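PDB 4U46: avidin from Gallus gallus, which binds biotin very tightly in its natural form and is altered here, probably to take up other small molecules such as sterols. Local coordinates for residues A[15-20]-A[121-126]; A[25-30]-A[55-60]. One frame throughout, in Å; residues are numbered along the deposited sequence.

In the fold
The chain forms an eight-stranded antiparallel barrel in which each strand lies beside the next one in sequence. Along the chain the segments come in the order 15-20, 25-30, 55-60, 121-126, so that contact 2 falls wholly within the span bridged by contact 1. Contact 1 joins the first strand to the last; contact 2 sets the turn between the second and third strands against the end of the fourth. Their centres are 21 Å apart, with nearest atoms about 9 Å apart. Successive turns of such a meander leave at opposite ends. Contact 1 thus shuts the barrel, whose interior holds biotin in avidins, while contact 2 is surface packing at the end away from loop 15-20.

Contact 1. Residues A[15-20]-A[121-126]; sequences TNRMNH and YNIFTR. Unlike the reference sequence in segment 15-20: Arg17 (reference Asp), Met18 (reference Leu), Asn19 (reference Gly), His20 (reference Ser). Unlike the reference sequence in segment 121-126: Tyr121 (reference Ile).
Thr15 O meets two neighbouring residues of the last strand: it accepts the backbone N-H of Thr125 at 2.9 Å from N, while the CA of Phe124 turns its hydrogen toward the same oxygen, CA to O 3.1 Å. A second CA-H...O contact runs the other way, Asn16 CA to Ile123 O at 3.3 Å. Thr15 N completes the antiparallel pair with a nearly straight bond (171°) to Thr125 O. This is the one regular bridge between the segments; beyond it the chain turns into a loop held by side-chain oxygens and a backbone bond from Asn16 N to His20 O.

Asn16 suits that bend. Its CG lies between the backbone N and the carbonyl carbon (chi1 73°), which carries OD1 back to the loop, where Met18 N (2.8 Å) and His20 N (3.1 Å) approach from opposite faces of the amide. The first makes an Asx turn. Residues 17 to 20 differ from the natural sequence, but both bonds use backbone N-H. Thr15 adds an ST turn, OG1 accepting from Arg17 N, and the same hydroxyl gives its proton to His20 O, on the face opposite Asn16 N. With OG1 anti to the backbone N (chi1 -174°), the methyl CG2 is left beside Thr125 O at 3.7 Å. The CB of Asn16 rests near Phe124 CE1 at 4.1 Å. Arg17 crosses Thr125 at about a right angle, but is poorly ordered and approaches loosely.

Strand 117-126 lies between the first strand and 95-104, bonding to the latter through the backbones of Phe124 with Leu97 and Asn122 with Thr99. Phe124, large and hydrophobic, suits its buried place against Trp14 and Tyr37, whereas Ile123 packs against Tyr121 of the second subunit, an isoleucine in the natural chain.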
ATOM      1  N   THR A  15       2.862   3.458  22.713  1.00 26.30           N
ATOM      2  CA  THR A  15       1.527   2.952  22.563  1.00 26.32           C
ATOM      3  C   THR A  15       0.875   3.581  21.356  1.00 24.48           C
ATOM      4  O   THR A  15       1.263   4.687  20.937  1.00 25.70           O
ATOM      5  CB  THR A  15       0.688   3.164  23.869  1.00 27.94           C
ATOM      6  OG1 THR A  15      -0.556   2.525  23.714  1.00 29.08           O
ATOM      7  CG2 THR A  15       0.444   4.634  24.126  1.00 28.81           C
ATOM      8  N   ASN A  16      -0.028   2.847  20.732  1.00 22.78           N
ATOM      9  CA  ASN A  16      -0.918   3.379  19.688  1.00 29.78           C
ATOM     10  C   ASN A  16      -2.274   3.822  20.251  1.00 33.27           C
ATOM     11  O   ASN A  16      -3.200   4.119  19.500  1.00 33.27           O
ATOM     12  CB  ASN A  16      -1.109   2.394  18.519  1.00 29.75           C
ATOM     13  CG  ASN A  16      -1.996   1.192  18.855  1.00 30.06           C
ATOM     14  OD1 ASN A  16      -2.478   1.037  19.970  1.00 32.04           O
ATOM     15  ND2 ASN A  16      -2.211   0.341  17.880  1.00 33.47           N
ATOM     16  N   ARG A  17      -2.357   3.824  21.572  1.00 42.09           N
ATOM     17  CA  ARG A  17      -3.519   4.283  22.347  1.00 53.94           C
ATOM     18  C   ARG A  17      -4.723   3.382  22.108  1.00 60.47           C
ATOM     19  O   ARG A  17      -5.862   3.748  22.432  1.00 60.21           O
ATOM     20  CB  ARG A  17      -3.831   5.782  22.098  1.00 54.92           C
ATOM     21  CG  ARG A  17      -2.881   6.723  22.838  1.00 58.83           C
ATOM     22  CD  ARG A  17      -3.001   8.180  22.376  1.00 65.56           C
ATOM     23  NE  ARG A  17      -2.608   8.372  20.969  1.00 69.06           N
ATOM     24  CZ  ARG A  17      -2.808   9.485  20.251  1.00 72.39           C
ATOM     25  NH1 ARG A  17      -3.402  10.557  20.779  1.00 73.35           N
ATOM     26  NH2 ARG A  17      -2.419   9.524  18.983  1.00 73.46           N
ATOM     27  N   MET A  18      -4.442   2.188  21.583  1.00 58.52           N
ATOM     28  CA  MET A  18      -5.466   1.239  21.195  1.00 63.07           C
ATOM     29  C   MET A  18      -5.167  -0.020  21.959  1.00 57.45           C
ATOM     30  O   MET A  18      -5.115  -0.024  23.193  1.00 58.66           O
ATOM     31  CB  MET A  18      -5.416   0.943  19.681  1.00 63.97           C
ATOM     32  CG  MET A  18      -5.317   2.158  18.825  1.00 66.72           C
ATOM     33  SD  MET A  18      -6.647   3.231  19.341  1.00 73.73           S
ATOM     34  CE  MET A  18      -7.974   2.643  18.281  1.00 71.76           C
ATOM     35  N   ASN A  19      -4.939  -1.084  21.218  1.00 52.04           N
ATOM     36  CA  ASN A  19      -4.576  -2.337  21.821  1.00 58.95           C
ATOM     37  C   ASN A  19      -3.105  -2.713  21.581  1.00 55.72           C
ATOM     38  O   ASN A  19      -2.775  -3.902  21.692  1.00 48.89           O
ATOM     39  CB  ASN A  19      -5.524  -3.435  21.318  1.00 66.51           C
ATOM     40  CG  ASN A  19      -5.547  -3.555  19.801  1.00 72.35           C
ATOM     41  OD1 ASN A  19      -4.871  -4.411  19.232  1.00 81.13           O
ATOM     42  ND2 ASN A  19      -6.336  -2.704  19.140  1.00 75.56           N
ATOM     43  N   HIS A  20      -2.222  -1.743  21.272  1.00 43.88           N
ATOM     44  CA  HIS A  20      -0.798  -2.088  21.013  1.00 39.57           C
ATOM     45  C   HIS A  20       0.168  -1.272  21.807  1.00 39.68           C
ATOM     46  O   HIS A  20       0.008  -0.050  21.897  1.00 40.90           O
ATOM     47  CB  HIS A  20      -0.407  -1.892  19.558  1.00 39.36           C
ATOM     48  CG  HIS A  20      -1.156  -2.747  18.596  1.00 41.07           C
ATOM     49  ND1 HIS A  20      -0.875  -2.754  17.246  1.00 41.46           N
ATOM     50  CD2 HIS A  20      -2.164  -3.628  18.776  1.00 41.50           C
ATOM     51  CE1 HIS A  20      -1.681  -3.611  16.643  1.00 42.21           C
ATOM     52  NE2 HIS A  20      -2.471  -4.150  17.551  1.00 39.01           N
ATOM     53  N   TYR A 121      -1.940   1.607   8.836  1.00 19.59           N
ATOM     54  CA  TYR A 121      -1.127   2.626   9.455  1.00 22.11           C
ATOM     55  C   TYR A 121      -1.219   2.563  10.977  1.00 23.27           C
ATOM     56  O   TYR A 121      -2.125   1.914  11.493  1.00 20.49           O
ATOM     57  CB  TYR A 121      -1.536   3.963   8.916  1.00 24.61           C
ATOM     58  CG  TYR A 121      -3.024   4.271   9.135  1.00 25.67           C
ATOM     59  CD1 TYR A 121      -3.965   3.832   8.220  1.00 28.63           C
ATOM     60  CD2 TYR A 121      -3.458   5.021  10.203  1.00 28.29           C
ATOM     61  CE1 TYR A 121      -5.321   4.125   8.377  1.00 32.03           C
ATOM     62  CE2 TYR A 121      -4.833   5.298  10.388  1.00 28.01           C
ATOM     63  CZ  TYR A 121      -5.753   4.861   9.462  1.00 29.88           C
ATOM     64  OH  TYR A 121      -7.150   5.141   9.560  1.00 34.06           O
ATOM     65  N   ASN A 122      -0.255   3.148  11.678  1.00 24.75           N
ATOM     66  CA  ASN A 122      -0.332   3.313  13.140  1.00 28.37           C
ATOM     67  C   ASN A 122       0.406   4.591  13.539  1.00 29.90           C
ATOM     68  O   ASN A 122       1.387   4.989  12.881  1.00 26.46           O
ATOM     69  CB  ASN A 122       0.269   2.121  13.882  1.00 30.89           C
ATOM     70  CG  ASN A 122      -0.723   1.028  14.131  1.00 34.91           C
ATOM     71  OD1 ASN A 122      -0.561  -0.061  13.613  1.00 39.90           O
ATOM     72  ND2 ASN A 122      -1.793   1.323  14.890  1.00 32.67           N
ATOM     73  N   ILE A 123      -0.108   5.245  14.581  1.00 26.55           N
ATOM     74  CA  ILE A 123       0.520   6.390  15.163  1.00 24.22           C
ATOM     75  C   ILE A 123       0.858   6.031  16.629  1.00 23.51           C
ATOM     76  O   ILE A 123       0.013   5.595  17.366  1.00 24.43           O
ATOM     77  CB  ILE A 123      -0.387   7.627  15.033  1.00 29.01           C
ATOM     78  CG1 ILE A 123      -0.723   7.903  13.566  1.00 31.08           C
ATOM     79  CG2 ILE A 123       0.261   8.814  15.737  1.00 27.59           C
ATOM     80  CD1 ILE A 123      -1.690   9.053  13.380  1.00 35.50           C
ATOM     81  N   PHE A 124       2.100   6.198  17.039  1.00 21.45           N
ATOM     82  CA  PHE A 124       2.566   5.780  18.341  1.00 22.75           C
ATOM     83  C   PHE A 124       3.055   7.020  19.083  1.00 24.43           C
ATOM     84  O   PHE A 124       3.699   7.901  18.484  1.00 25.11           O
ATOM     85  CB  PHE A 124       3.781   4.812  18.250  1.00 22.47           C
ATOM     86  CG  PHE A 124       3.485   3.487  17.651  1.00 23.49           C
ATOM     87  CD1 PHE A 124       3.013   2.449  18.438  1.00 24.25           C
ATOM     88  CD2 PHE A 124       3.711   3.252  16.276  1.00 27.78           C
ATOM     89  CE1 PHE A 124       2.728   1.212  17.873  1.00 24.89           C
ATOM     90  CE2 PHE A 124       3.479   1.997  15.712  1.00 26.02           C
ATOM     91  CZ  PHE A 124       2.972   0.978  16.500  1.00 25.52           C
ATOM     92  N   THR A 125       2.779   7.079  20.383  1.00 28.29           N
ATOM     93  CA  THR A 125       3.305   8.135  21.255  1.00 26.95           C
ATOM     94  C   THR A 125       3.850   7.437  22.469  1.00 29.23           C
ATOM     95  O   THR A 125       3.499   6.289  22.727  1.00 26.43           O
ATOM     96  CB  THR A 125       2.209   9.151  21.719  1.00 28.08           C
ATOM     97  OG1 THR A 125       1.073   8.439  22.235  1.00 28.62           O
ATOM     98  CG2 THR A 125       1.779   9.990  20.595  1.00 28.63           C
ATOM     99  N   ARG A 126       4.734   8.120  23.186  1.00 30.71           N
ATOM    100  CA  ARG A 126       5.459   7.507  24.269  1.00 33.08           C
ATOM    101  C   ARG A 126       4.563   7.059  25.389  1.00 37.11           C
ATOM    102  O   ARG A 126       3.542   7.699  25.682  1.00 38.77           O
ATOM    103  CB  ARG A 126       6.528   8.427  24.814  1.00 36.66           C
ATOM    104  CG  ARG A 126       7.788   8.409  24.013  1.00 36.55           C
ATOM    105  CD  ARG A 126       8.954   8.875  24.840  1.00 37.90           C
ATOM    106  NE  ARG A 126      10.155   8.940  24.031  1.00 40.20           N
ATOM    107  CZ  ARG A 126      10.874   7.885  23.690  1.00 41.80           C
ATOM    108  NH1 ARG A 126      10.521   6.666  24.097  1.00 43.57           N
ATOM    109  NH2 ARG A 126      11.948   8.055  22.947  1.00 44.84           N
TER

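Contact 2. Residues A[25-30]-A[55-60]; sequences GAVNSR and GTQNTI
The side-chain amide of Gln57 has both methyls of Val27 over one face: CG1 stands above CD at 3.8 Å, and CG2 above NE2 at 3.7 Å. No hydrogen bond from residues 25-30 comes to the edges of this amide. A second flat group, the carbonyl of Arg30, is covered similarly: CG2 of Thr59 lies over its face, 4.0 Å from Arg30 C.

Val27 fits because its branched CB points both methyls at one target, and the two side chains cross at about a right angle. In Gln57 the CG sits between the backbone N and the carbonyl carbon (chi1 75°), which puts it 3.7 Å from Val27 CG1, and the extended chain beyond carries the amide on beneath both methyls. Lys7, Leu10, Pro66 and Phe68 also touch the side chain of Gln57. Were Gln57 cut back to an alanine, the methyls of Val27 would probably lose the flat group beneath them and a gap would open between turn and strand end.

Both segments shape themselves with an asparagine. Asn28 OD1 accepts from Arg30 N at 2.9 Å, and Asn58 OD1 from Ile60 N at 3.0 Å, each an Asx turn with the donor well above the carbonyl plane. The guanidinium of Arg30 pairs with Glu32, and the backbones of Gln57 and Gly31 are hydrogen-bonded just past the turn.

Across the two segments, then, the chemistry is van der Waals contact alone: methyls lie on the faces of polar groups, while the hydrogen bonds are made inside each turn or with neighbouring strands. Such packing relies on shape, not directed bonds.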
ATOM      1  N   GLY A  25      14.563  -1.352  22.504  1.00 29.05           N
ATOM      2  CA  GLY A  25      15.773  -1.195  23.254  1.00 31.52           C
ATOM      3  C   GLY A  25      16.713  -0.135  22.724  1.00 33.27           C
ATOM      4  O   GLY A  25      16.363   0.731  21.917  1.00 29.21           O
ATOM      5  N   ALA A  26      17.958  -0.230  23.160  1.00 35.94           N
ATOM      6  CA  ALA A  26      18.958   0.724  22.715  1.00 36.92           C
ATOM      7  C   ALA A  26      19.191   0.574  21.217  1.00 32.96           C
ATOM      8  O   ALA A  26      19.145  -0.512  20.667  1.00 31.18           O
ATOM      9  CB  ALA A  26      20.260   0.543  23.495  1.00 40.63           C
ATOM     10  N   VAL A  27      19.432   1.700  20.570  1.00 31.18           N
ATOM     11  CA  VAL A  27      19.780   1.751  19.159  1.00 32.39           C
ATOM     12  C   VAL A  27      21.280   1.893  19.027  1.00 32.89           C
ATOM     13  O   VAL A  27      21.825   2.894  19.520  1.00 34.90           O
ATOM     14  CB  VAL A  27      19.145   2.979  18.511  1.00 31.12           C
ATOM     15  CG1 VAL A  27      19.576   3.073  17.044  1.00 31.73           C
ATOM     16  CG2 VAL A  27      17.643   2.911  18.661  1.00 32.31           C
ATOM     17  N   ASN A  28      21.953   0.943  18.370  1.00 31.19           N
ATOM     18  CA  ASN A  28      23.420   0.992  18.290  1.00 32.50           C
ATOM     19  C   ASN A  28      23.949   1.977  17.226  1.00 33.41           C
ATOM     20  O   ASN A  28      23.164   2.665  16.547  1.00 31.51           O
ATOM     21  CB  ASN A  28      24.033  -0.415  18.124  1.00 30.52           C
ATOM     22  CG  ASN A  28      23.870  -0.986  16.750  1.00 30.01           C
ATOM     23  OD1 ASN A  28      23.470  -0.295  15.799  1.00 28.13           O
ATOM     24  ND2 ASN A  28      24.159  -2.294  16.626  1.00 32.92           N
ATOM     25  N   SER A  29      25.268   2.035  17.073  1.00 34.90           N
ATOM     26  CA  SER A  29      25.919   3.061  16.238  1.00 37.59           C
ATOM     27  C   SER A  29      25.606   2.826  14.770  1.00 35.53           C
ATOM     28  O   SER A  29      25.799   3.721  13.970  1.00 34.31           O
ATOM     29  CB  SER A  29      27.459   3.059  16.416  1.00 40.08           C
ATOM     30  OG  SER A  29      28.016   1.758  16.174  1.00 44.83           O
ATOM     31  N   ARG A  30      25.139   1.624  14.418  1.00 33.33           N
ATOM     32  CA  ARG A  30      24.723   1.367  13.060  1.00 31.83           C
ATOM     33  C   ARG A  30      23.211   1.550  12.877  1.00 28.03           C
ATOM     34  O   ARG A  30      22.707   1.319  11.806  1.00 30.45           O
ATOM     35  CB  ARG A  30      25.129  -0.021  12.625  1.00 35.79           C
ATOM     36  CG  ARG A  30      26.630  -0.251  12.663  1.00 42.79           C
ATOM     37  CD  ARG A  30      26.948  -1.712  12.465  1.00 49.80           C
ATOM     38  NE  ARG A  30      26.392  -2.534  13.545  1.00 56.46           N
ATOM     39  CZ  ARG A  30      26.879  -3.718  13.914  1.00 66.28           C
ATOM     40  NH1 ARG A  30      27.954  -4.239  13.315  1.00 67.53           N
ATOM     41  NH2 ARG A  30      26.302  -4.382  14.906  1.00 64.95           N
ATOM     42  N   GLY A  55      14.811  -4.186  13.812  1.00 20.84           N
ATOM     43  CA  GLY A  55      14.846  -3.142  12.788  1.00 21.01           C
ATOM     44  C   GLY A  55      16.044  -2.244  12.801  1.00 21.35           C
ATOM     45  O   GLY A  55      17.021  -2.468  13.510  1.00 17.93           O
ATOM     46  N   THR A  56      15.917  -1.183  12.020  1.00 22.65           N
ATOM     47  CA  THR A  56      16.958  -0.188  11.898  1.00 24.35           C
ATOM     48  C   THR A  56      16.375   1.219  11.790  1.00 22.50           C
ATOM     49  O   THR A  56      15.291   1.428  11.229  1.00 20.41           O
ATOM     50  CB  THR A  56      17.885  -0.446  10.674  1.00 27.20           C
ATOM     51  OG1 THR A  56      17.179  -0.252   9.457  1.00 30.48           O
ATOM     52  CG2 THR A  56      18.421  -1.827  10.634  1.00 31.45           C
ATOM     53  N   GLN A  57      17.091   2.170  12.357  1.00 20.62           N
ATOM     54  CA  GLN A  57      16.818   3.552  12.122  1.00 24.23           C
ATOM     55  C   GLN A  57      17.946   4.122  11.273  1.00 24.82           C
ATOM     56  O   GLN A  57      19.117   3.665  11.319  1.00 21.54           O
ATOM     57  CB  GLN A  57      16.567   4.336  13.432  1.00 28.27           C
ATOM     58  CG  GLN A  57      17.761   4.657  14.293  1.00 34.18           C
ATOM     59  CD  GLN A  57      17.461   5.753  15.315  1.00 34.69           C
ATOM     60  OE1 GLN A  57      18.037   6.809  15.269  1.00 37.44           O
ATOM     61  NE2 GLN A  57      16.536   5.503  16.200  1.00 37.51           N
ATOM     62  N   ASN A  58      17.571   5.040  10.402  1.00 22.35           N
ATOM     63  CA  ASN A  58      18.544   5.687   9.517  1.00 24.79           C
ATOM     64  C   ASN A  58      19.528   6.518  10.336  1.00 24.53           C
ATOM     65  O   ASN A  58      19.093   7.259  11.192  1.00 26.62           O
ATOM     66  CB  ASN A  58      17.858   6.710   8.585  1.00 27.18           C
ATOM     67  CG  ASN A  58      18.891   7.609   7.885  1.00 26.74           C
ATOM     68  OD1 ASN A  58      19.713   7.108   7.191  1.00 27.06           O
ATOM     69  ND2 ASN A  58      18.876   8.909   8.136  1.00 31.43           N
ATOM     70  N   THR A  59      20.822   6.426  10.051  1.00 24.77           N
ATOM     71  CA  THR A  59      21.834   7.274  10.709  1.00 25.32           C
ATOM     72  C   THR A  59      22.475   8.302   9.751  1.00 25.64           C
ATOM     73  O   THR A  59      23.239   9.160  10.196  1.00 22.35           O
ATOM     74  CB  THR A  59      22.934   6.410  11.373  1.00 27.84           C
ATOM     75  OG1 THR A  59      23.650   5.679  10.381  1.00 31.58           O
ATOM     76  CG2 THR A  59      22.302   5.434  12.353  1.00 29.03           C
ATOM     77  N   ILE A  60      22.154   8.226   8.454  1.00 24.60           N
ATOM     78  CA  ILE A  60      22.707   9.147   7.433  1.00 26.88           C
ATOM     79  C   ILE A  60      22.322  10.588   7.760  1.00 25.87           C
ATOM     80  O   ILE A  60      21.140  10.893   8.013  1.00 24.61           O
ATOM     81  CB  ILE A  60      22.285   8.774   5.978  1.00 27.74           C
ATOM     82  CG1 ILE A  60      22.704   7.352   5.615  1.00 29.10           C
ATOM     83  CG2 ILE A  60      22.979   9.675   4.944  1.00 30.06           C
ATOM     84  CD1 ILE A  60      24.067   6.963   6.091  1.00 28.87           C
TER